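Local coordinates for protein myosin-2 (Saccharomyces cerevisiae, PDB 6IXO) that carries organelles and other cargo along actin cables as a class V myosin, gripping receptor proteins through its globular tail domain, at residues N176-S181 with Y200-I205; E182-F187 with R256-N261. One frame throughout, in Å; residues are numbered along the deposited sequence.

Interaction 1 (N176-S181 with Y200-I205); sequences NAVVIS and YTMDDI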
ATOM      1  N   ASN A 176       0.262  18.100  -9.608  1.00 31.49           N
ATOM      2  CA  ASN A 176       1.001  18.812 -10.643  1.00 36.33           C
ATOM      3  C   ASN A 176       1.062  17.961 -11.937  1.00 27.57           C
ATOM      4  O   ASN A 176       0.884  18.459 -13.032  1.00 31.16           O
ATOM      5  CB  ASN A 176       2.415  19.152 -10.178  1.00 47.37           C
ATOM      6  CG  ASN A 176       3.110  20.135 -11.124  1.00 67.38           C
ATOM      7  OD1 ASN A 176       3.978  19.766 -11.920  1.00 78.00           O
ATOM      8  ND2 ASN A 176       2.702  21.387 -11.051  1.00 74.87           N
ATOM      9  N   ALA A 177       1.323  16.666 -11.777  1.00 30.15           N
ATOM     10  CA  ALA A 177       1.481  15.791 -12.947  1.00 30.29           C
ATOM     11  C   ALA A 177       0.192  15.675 -13.774  1.00 27.93           C
ATOM     12  O   ALA A 177       0.218  15.766 -15.004  1.00 31.73           O
ATOM     13  CB  ALA A 177       1.933  14.403 -12.479  1.00 27.36           C
ATOM     14  N   VAL A 178      -0.933  15.446 -13.106  1.00 26.97           N
ATOM     15  CA  VAL A 178      -2.199  15.224 -13.814  1.00 29.37           C
ATOM     16  C   VAL A 178      -2.834  16.537 -14.280  1.00 30.82           C
ATOM     17  O   VAL A 178      -3.232  16.663 -15.425  1.00 33.30           O
ATOM     18  CB  VAL A 178      -3.185  14.448 -12.921  1.00 27.26           C
ATOM     19  CG1 VAL A 178      -4.572  14.354 -13.539  1.00 29.42           C
ATOM     20  CG2 VAL A 178      -2.624  13.012 -12.614  1.00 24.80           C
ATOM     21  N   VAL A 179      -2.912  17.510 -13.364  1.00 27.42           N
ATOM     22  CA  VAL A 179      -3.716  18.720 -13.589  1.00 28.20           C
ATOM     23  C   VAL A 179      -2.936  19.826 -14.279  1.00 29.82           C
ATOM     24  O   VAL A 179      -3.447  20.517 -15.149  1.00 34.64           O
ATOM     25  CB  VAL A 179      -4.291  19.224 -12.234  1.00 34.19           C
ATOM     26  CG1 VAL A 179      -5.094  20.502 -12.420  1.00 30.83           C
ATOM     27  CG2 VAL A 179      -5.205  18.143 -11.631  1.00 29.40           C
ATOM     28  N   ILE A 180      -1.693  20.006 -13.884  1.00 34.26           N
ATOM     29  CA  ILE A 180      -0.933  21.181 -14.301  1.00 30.58           C
ATOM     30  C   ILE A 180       0.069  20.895 -15.432  1.00 36.63           C
ATOM     31  O   ILE A 180       0.145  21.668 -16.376  1.00 36.91           O
ATOM     32  CB  ILE A 180      -0.139  21.795 -13.091  1.00 35.39           C
ATOM     33  CG1 ILE A 180      -1.092  22.189 -11.961  1.00 35.71           C
ATOM     34  CG2 ILE A 180       0.708  23.008 -13.551  1.00 44.97           C
ATOM     35  CD1 ILE A 180      -2.038  23.359 -12.340  1.00 47.97           C
ATOM     36  N   SER A 181       0.870  19.825 -15.314  1.00 37.64           N
ATOM     37  CA  SER A 181       1.944  19.566 -16.301  1.00 37.13           C
ATOM     38  C   SER A 181       1.362  19.342 -17.695  1.00 46.88           C
ATOM     39  O   SER A 181       0.321  18.703 -17.861  1.00 38.69           O
ATOM     40  CB  SER A 181       2.813  18.350 -15.938  1.00 38.45           C
ATOM     41  OG  SER A 181       2.170  17.138 -16.307  1.00 43.63           O
ATOM     42  N   TYR A 200       6.786  17.926 -11.448  1.00 44.99           N
ATOM     43  CA  TYR A 200       6.369  16.504 -11.542  1.00 39.28           C
ATOM     44  C   TYR A 200       5.538  16.297 -12.812  1.00 43.86           C
ATOM     45  O   TYR A 200       4.692  17.126 -13.162  1.00 43.63           O
ATOM     46  CB  TYR A 200       5.580  16.048 -10.326  1.00 38.67           C
ATOM     47  CG  TYR A 200       6.387  16.141  -9.064  1.00 41.05           C
ATOM     48  CD1 TYR A 200       7.442  15.277  -8.840  1.00 41.63           C
ATOM     49  CD2 TYR A 200       6.125  17.131  -8.119  1.00 40.72           C
ATOM     50  CE1 TYR A 200       8.204  15.368  -7.687  1.00 48.76           C
ATOM     51  CE2 TYR A 200       6.887  17.240  -6.980  1.00 41.98           C
ATOM     52  CZ  TYR A 200       7.924  16.357  -6.768  1.00 50.22           C
ATOM     53  OH  TYR A 200       8.681  16.458  -5.628  1.00 55.94           O
ATOM     54  N   THR A 201       5.806  15.203 -13.515  1.00 36.68           N
ATOM     55  CA  THR A 201       5.091  14.879 -14.760  1.00 35.28           C
ATOM     56  C   THR A 201       4.459  13.503 -14.636  1.00 36.93           C
ATOM     57  O   THR A 201       4.761  12.769 -13.699  1.00 29.15           O
ATOM     58  CB  THR A 201       6.014  14.879 -15.963  1.00 40.31           C
ATOM     59  OG1 THR A 201       6.961  13.824 -15.814  1.00 45.06           O
ATOM     60  CG2 THR A 201       6.768  16.226 -16.082  1.00 44.92           C
ATOM     61  N   MET A 202       3.623  13.143 -15.600  1.00 34.72           N
ATOM     62  CA  MET A 202       3.023  11.816 -15.633  1.00 33.50           C
ATOM     63  C   MET A 202       4.066  10.726 -15.595  1.00 32.21           C
ATOM     64  O   MET A 202       3.808   9.641 -15.057  1.00 32.05           O
ATOM     65  CB  MET A 202       2.165  11.636 -16.882  1.00 32.56           C
ATOM     66  CG  MET A 202       0.881  12.372 -16.839  1.00 31.55           C
ATOM     67  SD  MET A 202       0.022  12.105 -15.284  1.00 31.66           S
ATOM     68  CE  MET A 202      -0.380  10.335 -15.282  1.00 32.20           C
ATOM     69  N   ASP A 203       5.242  10.971 -16.169  1.00 32.61           N
ATOM     70  CA  ASP A 203       6.298   9.963 -16.038  1.00 38.40           C
ATOM     71  C   ASP A 203       6.650   9.669 -14.588  1.00 35.22           C
ATOM     72  O   ASP A 203       7.006   8.543 -14.244  1.00 34.93           O
ATOM     73  CB  ASP A 203       7.554  10.397 -16.772  1.00 46.85           C
ATOM     74  CG  ASP A 203       7.449  10.155 -18.264  1.00 58.08           C
ATOM     75  OD1 ASP A 203       6.723   9.205 -18.667  1.00 61.59           O
ATOM     76  OD2 ASP A 203       8.090  10.911 -19.014  1.00 59.33           O
ATOM     77  N   ASP A 204       6.583  10.681 -13.737  1.00 33.78           N
ATOM     78  CA  ASP A 204       6.911  10.448 -12.349  1.00 33.12           C
ATOM     79  C   ASP A 204       5.827   9.617 -11.706  1.00 32.68           C
ATOM     80  O   ASP A 204       6.116   8.800 -10.827  1.00 31.26           O
ATOM     81  CB  ASP A 204       7.085  11.744 -11.576  1.00 30.58           C
ATOM     82  CG  ASP A 204       8.198  12.592 -12.135  1.00 41.77           C
ATOM     83  OD1 ASP A 204       9.306  12.062 -12.348  1.00 45.47           O
ATOM     84  OD2 ASP A 204       7.927  13.775 -12.425  1.00 39.48           O
ATOM     85  N   ILE A 205       4.585   9.848 -12.122  1.00 31.34           N
ATOM     86  CA  ILE A 205       3.462   9.096 -11.567  1.00 29.75           C
ATOM     87  C   ILE A 205       3.513   7.637 -12.017  1.00 30.67           C
ATOM     88  O   ILE A 205       3.270   6.701 -11.227  1.00 29.51           O
ATOM     89  CB  ILE A 205       2.111   9.716 -11.996  1.00 31.39           C
ATOM     90  CG1 ILE A 205       2.021  11.159 -11.480  1.00 29.37           C
ATOM     91  CG2 ILE A 205       0.951   8.906 -11.440  1.00 31.03           C
ATOM     92  CD1 ILE A 205       2.229  11.284  -9.917  1.00 31.69           C
TER
HETATM   93  O   HOH W   1       3.001  15.077 -17.909  1.00 45.78           O
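Ala177 is the tight spot of this contact: its CB presses against Ile205 CG1 at 3.4 Å, closer than carbons usually pack, and the backbone of Thr201 closes over the same methyl. The backbones of the two segments come within 4.1 Å here, from Ala177 CA to Thr201 CA, an approach consistent with so small a side chain. Next to it Met202, its chain folded back by bends at chi2 and chi3 (-48° and -65°), lays SD against Val178 CG2 at 3.9 Å. The other side is looser and polar. Ser181 has just left the helix, and its OG turns back to donate to Ala177 O (2.7 Å); a water bridges the remaining distance, donating to Ser181 OG and accepting from Met202 N. Asn176 brings OD1 to 3.0 Å from Tyr200 O, two acceptors that cannot bond each other. Thr201 and Asp204 form a capping box that starts the second helix: Thr201 N gives a nearly straight bond (168°) to Asp204 OD2, while the N-cap bond, from Asp203 N to Thr201 OG1, is weak. The contact thus sets the end of helix 134-180 beside the start of helix 202-218, with helix 254-273 packing on Val178 and Met202 and helix 223-247 on Val178.

Interaction 2 (E182-F187 with R256-N261); sequences ESLPGF and RGLQLN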
ATOM      1  N   GLU A 182       2.043  19.881 -18.697  1.00 51.50           N
ATOM      2  CA  GLU A 182       1.542  19.784 -20.049  1.00 50.24           C
ATOM      3  C   GLU A 182       2.087  18.557 -20.721  1.00 50.07           C
ATOM      4  O   GLU A 182       3.288  18.429 -20.937  1.00 49.61           O
ATOM      5  CB  GLU A 182       1.891  21.043 -20.844  1.00 45.07           C
ATOM      6  CG  GLU A 182       1.132  22.256 -20.357  1.00 47.82           C
ATOM      7  CD  GLU A 182       1.328  23.453 -21.256  1.00 61.43           C
ATOM      8  OE1 GLU A 182       2.463  23.978 -21.300  1.00 66.64           O
ATOM      9  OE2 GLU A 182       0.360  23.844 -21.946  1.00 67.21           O
ATOM     10  N   SER A 183       1.194  17.631 -21.031  1.00 54.69           N
ATOM     11  CA  SER A 183       1.499  16.567 -21.980  1.00 57.67           C
ATOM     12  C   SER A 183       1.881  17.165 -23.334  1.00 54.83           C
ATOM     13  O   SER A 183       2.639  16.582 -24.090  1.00 60.03           O
ATOM     14  CB  SER A 183       0.297  15.642 -22.122  1.00 60.53           C
ATOM     15  OG  SER A 183      -0.895  16.321 -21.745  1.00 55.23           O
ATOM     16  N   LEU A 184       1.336  18.335 -23.652  1.00 54.62           N
ATOM     17  CA  LEU A 184       1.776  19.031 -24.864  1.00 56.95           C
ATOM     18  C   LEU A 184       2.380  20.376 -24.499  1.00 64.56           C
ATOM     19  O   LEU A 184       1.683  21.389 -24.475  1.00 69.89           O
ATOM     20  CB  LEU A 184       0.615  19.215 -25.840  1.00 49.94           C
ATOM     21  CG  LEU A 184      -0.128  17.937 -26.200  1.00 54.80           C
ATOM     22  CD1 LEU A 184      -1.572  18.292 -26.489  1.00 55.16           C
ATOM     23  CD2 LEU A 184       0.542  17.199 -27.402  1.00 46.71           C
ATOM     24  N   PRO A 185       3.682  20.383 -24.187  1.00 68.25           N
ATOM     25  CA  PRO A 185       4.377  21.613 -23.795  1.00 68.88           C
ATOM     26  C   PRO A 185       4.116  22.753 -24.790  1.00 72.91           C
ATOM     27  O   PRO A 185       4.249  22.534 -26.005  1.00 71.98           O
ATOM     28  CB  PRO A 185       5.849  21.192 -23.791  1.00 69.67           C
ATOM     29  CG  PRO A 185       5.805  19.720 -23.495  1.00 71.68           C
ATOM     30  CD  PRO A 185       4.584  19.219 -24.216  1.00 71.77           C
ATOM     31  N   GLY A 186       3.699  23.913 -24.276  1.00 76.15           N
ATOM     32  CA  GLY A 186       3.432  25.095 -25.089  1.00 81.86           C
ATOM     33  C   GLY A 186       2.044  25.206 -25.712  1.00 83.94           C
ATOM     34  O   GLY A 186       1.668  26.266 -26.224  1.00 87.61           O
ATOM     35  N   PHE A 187       1.290  24.109 -25.667  1.00 79.44           N
ATOM     36  CA  PHE A 187      -0.030  23.997 -26.292  1.00 71.95           C
ATOM     37  C   PHE A 187      -1.008  25.065 -25.820  1.00 75.94           C
ATOM     38  O   PHE A 187      -1.687  25.700 -26.629  1.00 76.97           O
ATOM     39  CB  PHE A 187      -0.613  22.622 -25.991  1.00 56.76           C
ATOM     40  CG  PHE A 187      -1.760  22.213 -26.872  1.00 42.27           C
ATOM     41  CD1 PHE A 187      -1.709  22.383 -28.256  1.00 46.17           C
ATOM     42  CD2 PHE A 187      -2.871  21.580 -26.313  1.00 37.74           C
ATOM     43  CE1 PHE A 187      -2.765  21.959 -29.059  1.00 41.59           C
ATOM     44  CE2 PHE A 187      -3.934  21.152 -27.111  1.00 31.31           C
ATOM     45  CZ  PHE A 187      -3.862  21.315 -28.478  1.00 33.47           C
ATOM     46  N   ARG A 256      -6.909  22.259 -22.530  1.00 30.00           N
ATOM     47  CA  ARG A 256      -6.637  21.648 -21.237  1.00 27.47           C
ATOM     48  C   ARG A 256      -7.337  20.292 -21.181  1.00 31.78           C
ATOM     49  O   ARG A 256      -6.804  19.310 -20.610  1.00 27.76           O
ATOM     50  CB  ARG A 256      -7.100  22.592 -20.089  1.00 31.49           C
ATOM     51  CG  ARG A 256      -6.825  22.051 -18.725  1.00 39.56           C
ATOM     52  CD  ARG A 256      -5.312  21.811 -18.522  1.00 45.79           C
ATOM     53  NE  ARG A 256      -4.537  23.035 -18.745  1.00 53.56           N
ATOM     54  CZ  ARG A 256      -3.214  23.131 -18.585  1.00 58.60           C
ATOM     55  NH1 ARG A 256      -2.481  22.064 -18.210  1.00 53.47           N
ATOM     56  NH2 ARG A 256      -2.620  24.303 -18.793  1.00 56.16           N
ATOM     57  N   GLY A 257      -8.516  20.197 -21.786  1.00 26.62           N
ATOM     58  CA  GLY A 257      -9.214  18.905 -21.796  1.00 26.01           C
ATOM     59  C   GLY A 257      -8.447  17.834 -22.572  1.00 28.30           C
ATOM     60  O   GLY A 257      -8.323  16.667 -22.143  1.00 28.81           O
ATOM     61  N   LEU A 258      -7.908  18.216 -23.718  1.00 27.68           N
ATOM     62  CA  LEU A 258      -7.124  17.269 -24.525  1.00 29.25           C
ATOM     63  C   LEU A 258      -5.896  16.811 -23.697  1.00 29.61           C
ATOM     64  O   LEU A 258      -5.564  15.616 -23.620  1.00 28.95           O
ATOM     65  CB  LEU A 258      -6.675  17.939 -25.831  1.00 29.94           C
ATOM     66  CG  LEU A 258      -5.957  16.942 -26.746  1.00 33.73           C
ATOM     67  CD1 LEU A 258      -6.946  15.876 -27.200  1.00 37.91           C
ATOM     68  CD2 LEU A 258      -5.301  17.640 -27.947  1.00 29.09           C
ATOM     69  N   GLN A 259      -5.235  17.765 -23.044  1.00 28.34           N
ATOM     70  CA  GLN A 259      -4.051  17.415 -22.245  1.00 34.90           C
ATOM     71  C   GLN A 259      -4.386  16.558 -21.061  1.00 31.03           C
ATOM     72  O   GLN A 259      -3.637  15.608 -20.744  1.00 30.28           O
ATOM     73  CB  GLN A 259      -3.296  18.654 -21.768  1.00 35.59           C
ATOM     74  CG  GLN A 259      -2.651  19.328 -22.961  1.00 41.06           C
ATOM     75  CD  GLN A 259      -1.912  20.571 -22.600  1.00 54.99           C
ATOM     76  OE1 GLN A 259      -0.708  20.522 -22.368  1.00 64.38           O
ATOM     77  NE2 GLN A 259      -2.620  21.707 -22.546  1.00 56.48           N
ATOM     78  N   LEU A 260      -5.480  16.879 -20.386  1.00 27.15           N
ATOM     79  CA  LEU A 260      -5.951  16.034 -19.294  1.00 26.30           C
ATOM     80  C   LEU A 260      -6.247  14.608 -19.800  1.00 28.52           C
ATOM     81  O   LEU A 260      -5.919  13.602 -19.125  1.00 28.16           O
ATOM     82  CB  LEU A 260      -7.188  16.639 -18.620  1.00 28.54           C
ATOM     83  CG  LEU A 260      -7.831  15.867 -17.455  1.00 30.82           C
ATOM     84  CD1 LEU A 260      -6.825  15.778 -16.234  1.00 24.65           C
ATOM     85  CD2 LEU A 260      -9.140  16.565 -16.971  1.00 25.96           C
ATOM     86  N   ASN A 261      -6.892  14.513 -20.958  1.00 27.60           N
ATOM     87  CA  ASN A 261      -7.174  13.219 -21.585  1.00 27.55           C
ATOM     88  C   ASN A 261      -5.869  12.442 -21.721  1.00 30.99           C
ATOM     89  O   ASN A 261      -5.797  11.282 -21.306  1.00 29.37           O
ATOM     90  CB  ASN A 261      -7.865  13.414 -22.958  1.00 29.49           C
ATOM     91  CG  ASN A 261      -7.904  12.125 -23.790  1.00 40.76           C
ATOM     92  OD1 ASN A 261      -8.008  11.048 -23.263  1.00 36.34           O
ATOM     93  ND2 ASN A 261      -7.787  12.256 -25.093  1.00 45.33           N
TER
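Gln259 reaches from its helix into the loop 182-187, where its amide oxygen is firmly engaged and its nitrogen more loosely. OE1 accepts from Leu184 N at 3.3 Å, the N-H angle being 152° and the donor tilted 23° from the amide's carbonyl plane. NE2 makes a weak hydrogen bond to Ser188 OG, lies at the edge of the Phe187 ring, 3.8 Å from CD2, and sits over one face of the Arg256 guanidinium. An extended chain beyond CG (chi2 179°) carries the amide this far. Ser183 OG donates to Gln259 O at 3.0 Å, adding a side-chain donor to a helix carbonyl. The loop folds as a type II beta turn from Leu184 to Phe187, with Gly186 at positive phi and Phe187 N bonded to Leu184 O. Glu182 braces that turn: OE1 takes Gly186 N from above the carboxylate plane (3.2 Å), and OE2 takes Ser188 N. With an alanine here instead of Gln259, Leu184 N would probably lose its acceptor and the Phe187 edge its amide neighbour. Glu182 OE2 and Arg256 NH2 are 4.4 Å apart, too far for a salt bridge, though the opposite charges probably attract. On the apolar flank Leu258 CD2 touches Phe187 CE2 at 3.9 Å and Leu184 CD1, which itself lies over one face of the Phe187 ring, offset toward its rim.

In the fold
The first segments follow directly on one another: helix 134-180 ends in interaction 1 and Glu182 opens the loop of interaction 2, while the second segments lie farther on, so the contacts cross along the chain. Their centres are about 11 Å apart. Helix 254-273 ties them together, since Arg256 NH1 lies 3.2 Å from Ile180 O, a probable hydrogen bond to the last turn of helix 134-180, and Leu260 CD1 packs 3.8 Å from Val178 O. Farther along that helix, Asn263 bonds Val178 O, and Arg266 makes a salt bridge with Asp203. One helix therefore meets both ends of the 182-201 connection, whose residues 189-198 are not modelled. Interaction 2 is the more peripheral, its centre about 30 Å from the chain's centre against about 21 Å.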